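Local coordinates for protein Two-component system sensor histidine kinase (PDB 3OTT) that probably senses saccharides through this extracellular beta-propeller and beta-sandwich region and relays the signal as a histidine kinase linked to transcription control, at residues B[482-487]-B[495-500]. Residues are numbered along the deposited sequence; the frame is centred on the assembly and turned at random.
Sequences EGNVWV and IDKINP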
loop_
_atom_site.group_PDB
_atom_site.type_symbol
_atom_site.label_atom_id
_atom_site.label_comp_id
_atom_site.label_asym_id
_atom_site.label_seq_id
_atom_site.Cartn_x
_atom_site.Cartn_y
_atom_site.Cartn_z
ATOM N N GLU B 482 26.510 4.370 40.593
ATOM C CA GLU B 482 27.301 3.950 41.710
ATOM C C GLU B 482 28.406 2.988 41.241
ATOM O O GLU B 482 29.013 2.310 42.052
ATOM C CB GLU B 482 26.403 3.288 42.809
ATOM C CG GLU B 482 25.368 4.217 43.455
ATOM C CD GLU B 482 26.009 5.480 44.141
ATOM O OE1 GLU B 482 27.127 5.384 44.725
ATOM O OE2 GLU B 482 25.400 6.579 44.097
ATOM N N GLY B 483 28.674 2.969 39.940
ATOM C CA GLY B 483 29.614 2.035 39.352
ATOM C C GLY B 483 29.230 0.536 39.317
ATOM O O GLY B 483 30.144 -0.296 39.342
ATOM N N ASN B 484 27.934 0.174 39.266
ATOM C CA ASN B 484 27.525 -1.246 39.125
ATOM C C ASN B 484 26.725 -1.504 37.902
ATOM O O ASN B 484 26.169 -0.593 37.341
ATOM C CB ASN B 484 26.602 -1.702 40.271
ATOM C CG ASN B 484 27.214 -1.485 41.618
ATOM O OD1 ASN B 484 28.246 -2.058 41.926
ATOM N ND2 ASN B 484 26.587 -0.624 42.428
ATOM N N VAL B 485 26.578 -2.774 37.549
ATOM C CA VAL B 485 25.755 -3.171 36.432
ATOM C C VAL B 485 24.659 -4.096 36.964
ATOM O O VAL B 485 24.937 -5.118 37.620
ATOM C CB VAL B 485 26.568 -3.884 35.306
ATOM C CG1 VAL B 485 25.636 -4.222 34.169
ATOM C CG2 VAL B 485 27.670 -3.019 34.781
ATOM N N TRP B 486 23.425 -3.745 36.681
ATOM C CA TRP B 486 22.284 -4.485 37.193
ATOM C C TRP B 486 21.690 -5.257 36.028
ATOM O O TRP B 486 21.653 -4.751 34.892
ATOM C CB TRP B 486 21.228 -3.555 37.817
ATOM C CG TRP B 486 21.729 -2.855 39.047
ATOM C CD1 TRP B 486 22.469 -1.712 39.096
ATOM C CD2 TRP B 486 21.537 -3.260 40.384
ATOM N NE1 TRP B 486 22.762 -1.383 40.374
ATOM C CE2 TRP B 486 22.205 -2.317 41.203
ATOM C CE3 TRP B 486 20.894 -4.346 40.980
ATOM C CZ2 TRP B 486 22.232 -2.410 42.601
ATOM C CZ3 TRP B 486 20.911 -4.451 42.384
ATOM C CH2 TRP B 486 21.572 -3.483 43.183
ATOM N N VAL B 487 21.232 -6.466 36.330
ATOM C CA VAL B 487 20.995 -7.474 35.309
ATOM C C VAL B 487 19.606 -8.084 35.508
ATOM O O VAL B 487 19.315 -8.630 36.582
ATOM C CB VAL B 487 21.988 -8.590 35.484
ATOM C CG1 VAL B 487 21.708 -9.710 34.453
ATOM C CG2 VAL B 487 23.385 -8.059 35.385
ATOM N N ILE B 495 17.275 -9.841 40.966
ATOM C CA ILE B 495 18.124 -9.279 39.891
ATOM C C ILE B 495 19.588 -9.355 40.344
ATOM O O ILE B 495 19.900 -9.369 41.531
ATOM C CB ILE B 495 17.702 -7.787 39.460
ATOM C CG1 ILE B 495 17.771 -6.842 40.638
ATOM C CG2 ILE B 495 16.263 -7.720 38.792
ATOM C CD1 ILE B 495 17.481 -5.363 40.241
ATOM N N ASP B 496 20.487 -9.465 39.387
ATOM C CA ASP B 496 21.875 -9.682 39.713
ATOM C C ASP B 496 22.544 -8.319 39.678
ATOM O O ASP B 496 22.100 -7.436 38.929
ATOM C CB ASP B 496 22.524 -10.696 38.740
ATOM C CG ASP B 496 22.239 -12.193 39.128
ATOM O OD1 ASP B 496 21.609 -12.448 40.170
ATOM O OD2 ASP B 496 22.644 -13.141 38.392
ATOM N N LYS B 497 23.567 -8.154 40.513
ATOM C CA LYS B 497 24.350 -6.938 40.601
ATOM C C LYS B 497 25.791 -7.334 40.336
ATOM O O LYS B 497 26.347 -8.181 41.056
ATOM C CB LYS B 497 24.220 -6.257 41.967
ATOM C CG LYS B 497 25.169 -5.022 42.117
ATOM C CD LYS B 497 25.100 -4.223 43.452
ATOM C CE LYS B 497 25.668 -4.988 44.635
ATOM N NZ LYS B 497 27.073 -4.722 44.829
ATOM N N ILE B 498 26.359 -6.769 39.271
ATOM C CA ILE B 498 27.761 -6.948 38.961
ATOM C C ILE B 498 28.635 -5.726 39.354
ATOM O O ILE B 498 28.330 -4.565 39.031
ATOM C CB ILE B 498 27.976 -7.183 37.464
ATOM C CG1 ILE B 498 27.194 -8.379 36.999
ATOM C CG2 ILE B 498 29.490 -7.397 37.161
ATOM C CD1 ILE B 498 27.242 -8.542 35.550
ATOM N N ASN B 499 29.709 -5.996 40.056
ATOM C CA ASN B 499 30.719 -4.988 40.298
ATOM C C ASN B 499 31.804 -5.294 39.272
ATOM O O ASN B 499 32.539 -6.246 39.421
ATOM C CB ASN B 499 31.215 -5.030 41.732
ATOM C CG ASN B 499 32.340 -4.049 41.998
ATOM O OD1 ASN B 499 33.162 -3.778 41.119
ATOM N ND2 ASN B 499 32.399 -3.529 43.241
ATOM N N PRO B 500 31.856 -4.511 38.196
ATOM C CA PRO B 500 32.717 -4.747 37.064
ATOM C C PRO B 500 34.214 -4.702 37.408
ATOM O O PRO B 500 35.003 -5.271 36.670
ATOM C CB PRO B 500 32.373 -3.594 36.097
ATOM C CG PRO B 500 31.741 -2.577 36.918
ATOM C CD PRO B 500 31.193 -3.205 38.146
#
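K497 lays its aliphatic chain over one face of the W486 indole. K497 CB sits 3.9 Å from the centroid of the W486 six-membered ring, 16° off its normal, a CH-pi contact, and further out K497 CD touches W486 CZ2 at 3.5 Å. With CG anti to the backbone N (chi1 174°) and the next torsion extended, the lysine runs alongside the ring before bending at chi3, and its CD meets the amide carbon CG of N484 at 3.9 Å. On the same side of the sheet, I495 CD1 comes obliquely to the benzo part of the indole, 3.6 Å from W486 CE3.

The other side belongs to V485, V487, D496 and I498: V487 CG2 meets I498 CD1 at 3.9 Å, while V485 CB and I498 CB face each other at 4.2 Å. Two pairs of main-chain bonds hold this antiparallel register. The V485–I498 pair is nearly straight, with I498 N to V485 O at 2.7 Å; in the V487–D496 pair, the V487 N-H to D496 O bond is more bent, 137° at the hydrogen. At the open end of the hairpin, P500 CD lies 3.3 Å from G483 O, a carbonyl oxygen that takes a hydrogen bond from R501 NH1.

These are the second and third strands of a four-stranded antiparallel propeller blade, 474–508. D480, just ahead of the hairpin, ties down W486 NE1 and N484 ND2 through OD2, while L508 and, from the next blade, L530 touch the indole. S470 OG is hydrogen-bonded to D496 OD1. One carboxylate oxygen receives both the indole N-H and the amide N-H, which should fix the ring and the neighbouring amide as a firm platform for the methylenes of K497, whose ammonium makes a long, weak ion pair with E546.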